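Local coordinates for protein PrhC (Penicillium brasilianum, PDB 5X9J) that acts as an isomerase in the biosynthesis of the fungal meroterpenoid paraherquonin and works as a homodimer, at residues 64-69 and 151-156; 44-49 and 78-83. One frame throughout, in Å; residues are numbered along the deposited sequence.

Contact 1: residues 64-69 and 151-156; sequences PSFSTR and VRKQDL
K153 reaches from the first turns of helix 150-162 across one face of the F66 ring, and this lysine makes the larger share of the helix side of the contact with the loop 64-69. Its CB starts at the far rim of the ring, 4.0 Å from F66 CZ. CG comes next, 3.8 Å from that same F66 CZ. With CG anti to the backbone N and the chain extended beyond it, the following methylene is carried inward, and K153 CD stands over the middle of the ring, 3.9 Å from the F66 centroid. It sits only 13° off the normal, a CH-pi contact. The ammonium end has passed the centre: K153 NZ lies 4.5 Å from the F66 centroid in an off-centre cation-pi interaction. The ring atom nearest to K153 NZ is F66 CD2, at 4.0 Å.

Q154, the next residue of the helix, meets the outer end of the same ring. Its side chain bends at chi2 and brings OE1 to 3.3 Å from F66 CZ, in an oblique approach. The amide plane is turned only 11° from the ring plane. The other end of this amide, NE2, is hydrogen-bonded to N158 one turn further along the helix. C173 of helix 167-173 also touches F66 and K153, while S65 OG bonds to D149 of the second subunit, so the loop that presents the ring also borders the dimer interface.

Across the two segments the contact thus relies on the aromatic ring rather than on hydrogen bonds: methylenes cover its face, the positive charge probably gains from the pi cloud, and the side-chain amide oxygen OE1 of Q154 lies by CZ and CE2, where it is likely to be drawn to the slightly positive C-H groups.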
loop_
_atom_site.group_PDB
_atom_site.type_symbol
_atom_site.label_atom_id
_atom_site.label_comp_id
_atom_site.label_asym_id
_atom_site.label_seq_id
_atom_site.Cartn_x
_atom_site.Cartn_y
_atom_site.Cartn_z
ATOM N N PRO B 64 3.111 -3.607 -8.851
ATOM C CA PRO B 64 3.508 -4.397 -10.028
ATOM C C PRO B 64 3.917 -3.561 -11.224
ATOM O O PRO B 64 4.471 -4.122 -12.177
ATOM C CB PRO B 64 2.250 -5.227 -10.339
ATOM C CG PRO B 64 1.117 -4.460 -9.712
ATOM C CD PRO B 64 1.706 -3.823 -8.469
ATOM N N SER B 65 3.655 -2.251 -11.221
ATOM C CA SER B 65 4.183 -1.397 -12.285
ATOM C C SER B 65 5.700 -1.295 -12.232
ATOM O O SER B 65 6.318 -0.848 -13.202
ATOM C CB SER B 65 3.582 0.007 -12.186
ATOM O OG SER B 65 2.229 -0.039 -12.582
ATOM N N PHE B 66 6.301 -1.654 -11.108
ATOM C CA PHE B 66 7.739 -1.653 -10.933
ATOM C C PHE B 66 8.182 -3.066 -10.598
ATOM O O PHE B 66 7.360 -3.974 -10.425
ATOM C CB PHE B 66 8.157 -0.656 -9.840
ATOM C CG PHE B 66 7.989 0.780 -10.252
ATOM C CD1 PHE B 66 6.812 1.460 -9.994
ATOM C CD2 PHE B 66 8.996 1.433 -10.944
ATOM C CE1 PHE B 66 6.655 2.777 -10.391
ATOM C CE2 PHE B 66 8.849 2.752 -11.342
ATOM C CZ PHE B 66 7.680 3.424 -11.069
ATOM N N SER B 67 9.495 -3.255 -10.530
ATOM C CA SER B 67 10.031 -4.565 -10.200
ATOM C C SER B 67 9.517 -5.012 -8.839
ATOM O O SER B 67 9.491 -4.234 -7.876
ATOM C CB SER B 67 11.555 -4.538 -10.197
ATOM O OG SER B 67 12.045 -5.812 -9.821
ATOM N N THR B 68 9.079 -6.259 -8.774
ATOM C CA THR B 68 8.622 -6.869 -7.536
ATOM C C THR B 68 9.551 -7.988 -7.091
ATOM O O THR B 68 9.233 -8.707 -6.142
ATOM C CB THR B 68 7.187 -7.386 -7.693
ATOM O OG1 THR B 68 7.134 -8.312 -8.784
ATOM C CG2 THR B 68 6.221 -6.224 -7.975
ATOM N N ARG B 69 10.693 -8.136 -7.737
ATOM C CA ARG B 69 11.678 -9.113 -7.289
ATOM C C ARG B 69 12.232 -8.696 -5.932
ATOM O O ARG B 69 12.664 -7.550 -5.772
ATOM C CB ARG B 69 12.818 -9.241 -8.300
ATOM C CG ARG B 69 13.884 -10.255 -7.882
ATOM C CD ARG B 69 14.997 -10.413 -8.927
ATOM N NE ARG B 69 15.872 -9.243 -8.979
ATOM C CZ ARG B 69 16.905 -9.041 -8.161
ATOM N NH1 ARG B 69 17.204 -9.934 -7.222
ATOM N NH2 ARG B 69 17.642 -7.944 -8.286
ATOM N N VAL B 151 2.650 6.449 -9.236
ATOM C CA VAL B 151 2.649 7.582 -10.158
ATOM C C VAL B 151 3.641 8.650 -9.690
ATOM O O VAL B 151 4.359 9.240 -10.503
ATOM C CB VAL B 151 1.221 8.146 -10.318
ATOM C CG1 VAL B 151 1.255 9.544 -10.950
ATOM C CG2 VAL B 151 0.365 7.190 -11.180
ATOM N N ARG B 152 3.695 8.909 -8.380
ATOM C CA ARG B 152 4.745 9.769 -7.833
ATOM C C ARG B 152 6.119 9.253 -8.231
ATOM O O ARG B 152 6.975 10.016 -8.687
ATOM C CB ARG B 152 4.634 9.851 -6.311
ATOM C CG ARG B 152 3.449 10.646 -5.810
ATOM C CD ARG B 152 3.663 12.150 -6.019
ATOM N NE ARG B 152 2.499 12.939 -5.613
ATOM C CZ ARG B 152 2.227 13.298 -4.366
ATOM N NH1 ARG B 152 3.032 12.931 -3.381
ATOM N NH2 ARG B 152 1.146 14.024 -4.096
ATOM N N LYS B 153 6.338 7.946 -8.095
ATOM C CA LYS B 153 7.643 7.405 -8.444
ATOM C C LYS B 153 7.896 7.468 -9.943
ATOM O O LYS B 153 9.010 7.800 -10.374
ATOM C CB LYS B 153 7.786 5.968 -7.959
ATOM C CG LYS B 153 9.180 5.448 -8.238
ATOM C CD LYS B 153 9.391 4.057 -7.713
ATOM C CE LYS B 153 10.883 3.755 -7.651
ATOM N NZ LYS B 153 11.126 2.280 -7.652
ATOM N N GLN B 154 6.893 7.130 -10.761
ATOM C CA GLN B 154 7.109 7.162 -12.204
ATOM C C GLN B 154 7.370 8.585 -12.689
ATOM O O GLN B 154 8.175 8.792 -13.601
ATOM C CB GLN B 154 5.917 6.560 -12.956
ATOM C CG GLN B 154 6.188 6.421 -14.454
ATOM C CD GLN B 154 7.466 5.595 -14.760
ATOM O OE1 GLN B 154 7.661 4.499 -14.223
ATOM N NE2 GLN B 154 8.339 6.138 -15.616
ATOM N N ASP B 155 6.690 9.570 -12.101
ATOM C CA ASP B 155 6.932 10.965 -12.461
ATOM C C ASP B 155 8.359 11.374 -12.120
ATOM O O ASP B 155 9.014 12.073 -12.900
ATOM C CB ASP B 155 5.941 11.892 -11.747
ATOM C CG ASP B 155 4.529 11.839 -12.338
ATOM O OD1 ASP B 155 4.357 11.314 -13.467
ATOM O OD2 ASP B 155 3.586 12.338 -11.670
ATOM N N LEU B 156 8.862 10.941 -10.959
ATOM C CA LEU B 156 10.259 11.201 -10.620
ATOM C C LEU B 156 11.190 10.573 -11.648
ATOM O O LEU B 156 12.110 11.230 -12.147
ATOM C CB LEU B 156 10.583 10.679 -9.220
ATOM C CG LEU B 156 12.082 10.738 -8.866
ATOM C CD1 LEU B 156 12.602 12.186 -8.858
ATOM C CD2 LEU B 156 12.361 10.073 -7.538
#

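Contact 2: residues 44-49 and 78-83; sequences GDMEAV and EYFEEW
M46 and F80 meet through a Met-aromatic contact. The sulfur comes to the edge of the ring, near its plane, with M46 SD 3.6 Å from F80 CD1. Seen from the ring centroid, it stands 76° off the normal. Bends at chi2 (48°) and chi3 fold the methionine back, so that its methyl also packs on the phenylalanine, M46 CE lying 3.6 Å from F80 CB.

Apolar packing continues one turn on, where V49 CG1 approaches F80 CE1 obliquely at 4.0 Å. The carboxylate of E81 adds a looser contact, its OE1 4.1 Å from M46 CE. An alanine in place of M46 would probably leave the CB and CD1 side of F80 without its sulfur and methyl partners, opening a gap between the helices.

Within 44-49 the side-chain hydrogen bonds cap the helix: D45 OD1 accepts from A48 N at 3.1 Å, the donor lying above the carboxylate plane, and more weakly from E47 N.

G44, with positive phi, ends helix 26-43, and its carbonyl oxygen is held by K84 NZ of helix 73-86. Straight after it, the aspartate N-cap at D45 starts helix 46-51, and the new helix packs on helix 73-86, consistent with helices gathered against the mixed sheet.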
loop_
_atom_site.group_PDB
_atom_site.type_symbol
_atom_site.label_atom_id
_atom_site.label_comp_id
_atom_site.label_asym_id
_atom_site.label_seq_id
_atom_site.Cartn_x
_atom_site.Cartn_y
_atom_site.Cartn_z
ATOM N N GLY B 44 20.057 8.377 6.910
ATOM C CA GLY B 44 20.949 8.087 5.806
ATOM C C GLY B 44 22.121 7.184 6.129
ATOM O O GLY B 44 23.007 7.022 5.279
ATOM N N ASP B 45 22.155 6.576 7.316
ATOM C CA ASP B 45 23.298 5.777 7.757
ATOM C C ASP B 45 23.143 4.350 7.243
ATOM O O ASP B 45 22.351 3.568 7.784
ATOM C CB ASP B 45 23.416 5.804 9.277
ATOM C CG ASP B 45 24.680 5.115 9.792
ATOM O OD1 ASP B 45 25.209 4.201 9.121
ATOM O OD2 ASP B 45 25.142 5.486 10.892
ATOM N N MET B 46 23.933 4.001 6.226
ATOM C CA MET B 46 23.807 2.698 5.580
ATOM C C MET B 46 24.162 1.562 6.529
ATOM O O MET B 46 23.544 0.490 6.487
ATOM C CB MET B 46 24.698 2.656 4.337
ATOM C CG MET B 46 24.191 1.763 3.227
ATOM S SD MET B 46 22.438 2.040 2.858
ATOM C CE MET B 46 22.360 3.830 2.649
ATOM N N GLU B 47 25.158 1.770 7.388
ATOM C CA GLU B 47 25.555 0.700 8.294
ATOM C C GLU B 47 24.467 0.431 9.320
ATOM O O GLU B 47 24.203 -0.726 9.659
ATOM C CB GLU B 47 26.878 1.046 8.980
ATOM C CG GLU B 47 27.952 1.620 8.043
ATOM C CD GLU B 47 28.337 0.682 6.903
ATOM O OE1 GLU B 47 28.195 -0.553 7.058
ATOM O OE2 GLU B 47 28.785 1.186 5.846
ATOM N N ALA B 48 23.816 1.484 9.818
ATOM C CA ALA B 48 22.693 1.287 10.729
ATOM C C ALA B 48 21.520 0.599 10.029
ATOM O O ALA B 48 20.819 -0.215 10.645
ATOM C CB ALA B 48 22.259 2.628 11.323
ATOM N N VAL B 49 21.283 0.919 8.751
ATOM C CA VAL B 49 20.233 0.238 7.986
ATOM C C VAL B 49 20.456 -1.265 8.028
ATOM O O VAL B 49 19.590 -2.034 8.455
ATOM C CB VAL B 49 20.191 0.746 6.533
ATOM C CG1 VAL B 49 19.342 -0.186 5.666
ATOM C CG2 VAL B 49 19.646 2.157 6.463
ATOM N N GLU B 78 23.090 -1.393 -2.589
ATOM C CA GLU B 78 23.342 -0.842 -3.917
ATOM C C GLU B 78 22.202 0.065 -4.358
ATOM O O GLU B 78 22.438 1.138 -4.924
ATOM C CB GLU B 78 23.556 -1.966 -4.932
ATOM C CG GLU B 78 24.852 -2.753 -4.749
ATOM C CD GLU B 78 25.021 -3.864 -5.786
ATOM O OE1 GLU B 78 24.908 -5.059 -5.425
ATOM O OE2 GLU B 78 25.264 -3.538 -6.971
ATOM N N TYR B 79 20.956 -0.341 -4.097
ATOM C CA TYR B 79 19.828 0.499 -4.485
ATOM C C TYR B 79 19.855 1.833 -3.749
ATOM O O TYR B 79 19.613 2.887 -4.352
ATOM C CB TYR B 79 18.506 -0.224 -4.235
ATOM C CG TYR B 79 17.307 0.661 -4.488
ATOM C CD1 TYR B 79 16.887 0.937 -5.780
ATOM C CD2 TYR B 79 16.615 1.249 -3.434
ATOM C CE1 TYR B 79 15.796 1.755 -6.022
ATOM C CE2 TYR B 79 15.521 2.069 -3.663
ATOM C CZ TYR B 79 15.117 2.318 -4.961
ATOM O OH TYR B 79 14.034 3.136 -5.199
ATOM N N PHE B 80 20.153 1.809 -2.446
ATOM C CA PHE B 80 20.206 3.054 -1.687
ATOM C C PHE B 80 21.327 3.968 -2.178
ATOM O O PHE B 80 21.181 5.197 -2.158
ATOM C CB PHE B 80 20.362 2.762 -0.195
ATOM C CG PHE B 80 19.086 2.300 0.473
ATOM C CD1 PHE B 80 19.003 2.202 1.852
ATOM C CD2 PHE B 80 17.969 1.964 -0.279
ATOM C CE1 PHE B 80 17.825 1.773 2.474
ATOM C CE2 PHE B 80 16.786 1.535 0.337
ATOM C CZ PHE B 80 16.719 1.439 1.713
ATOM N N GLU B 81 22.446 3.399 -2.626
ATOM C CA GLU B 81 23.507 4.219 -3.196
ATOM C C GLU B 81 23.026 4.955 -4.442
ATOM O O GLU B 81 23.308 6.147 -4.612
ATOM C CB GLU B 81 24.729 3.359 -3.516
ATOM C CG GLU B 81 25.460 2.846 -2.280
ATOM C CD GLU B 81 25.867 3.965 -1.328
ATOM O OE1 GLU B 81 25.372 3.981 -0.174
ATOM O OE2 GLU B 81 26.678 4.832 -1.736
ATOM N N GLU B 82 22.285 4.267 -5.321
ATOM C CA GLU B 82 21.739 4.937 -6.499
ATOM C C GLU B 82 20.817 6.076 -6.098
ATOM O O GLU B 82 20.839 7.154 -6.711
ATOM C CB GLU B 82 20.992 3.943 -7.384
ATOM C CG GLU B 82 21.870 2.842 -7.940
ATOM C CD GLU B 82 22.904 3.350 -8.949
ATOM O OE1 GLU B 82 22.784 4.506 -9.430
ATOM O OE2 GLU B 82 23.836 2.581 -9.269
ATOM N N TRP B 83 20.004 5.857 -5.065
ATOM C CA TRP B 83 19.175 6.934 -4.548
ATOM C C TRP B 83 20.021 8.121 -4.098
ATOM O O TRP B 83 19.680 9.275 -4.384
ATOM C CB TRP B 83 18.318 6.450 -3.384
ATOM C CG TRP B 83 17.433 7.540 -2.958
ATOM C CD1 TRP B 83 17.641 8.429 -1.936
ATOM C CD2 TRP B 83 16.215 7.935 -3.598
ATOM N NE1 TRP B 83 16.600 9.334 -1.880
ATOM C CE2 TRP B 83 15.713 9.052 -2.890
ATOM C CE3 TRP B 83 15.483 7.434 -4.684
ATOM C CZ2 TRP B 83 14.512 9.676 -3.238
ATOM C CZ3 TRP B 83 14.297 8.056 -5.031
ATOM C CH2 TRP B 83 13.824 9.164 -4.313
#

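From the N terminus, the chain runs through helix 26-43 and turns at 44-49, the first half of contact 2. It then passes along strand 57-61 into the loop 64-69, the first half of contact 1, before helix 73-86 brings 78-83 back and closes the shorter loop. The strands of the mixed sheet follow, and helix 150-162 closes the longer one. The segments alternate, so the two loops cross rather than nest. Helix 73-86 joins them directly, L156 CD2 packing 3.7 Å from W83 CH2, although the contact centres lie about 19 Å apart. Together they tie the early helices, the 64-69 loop and the later helix 150-162 to one another.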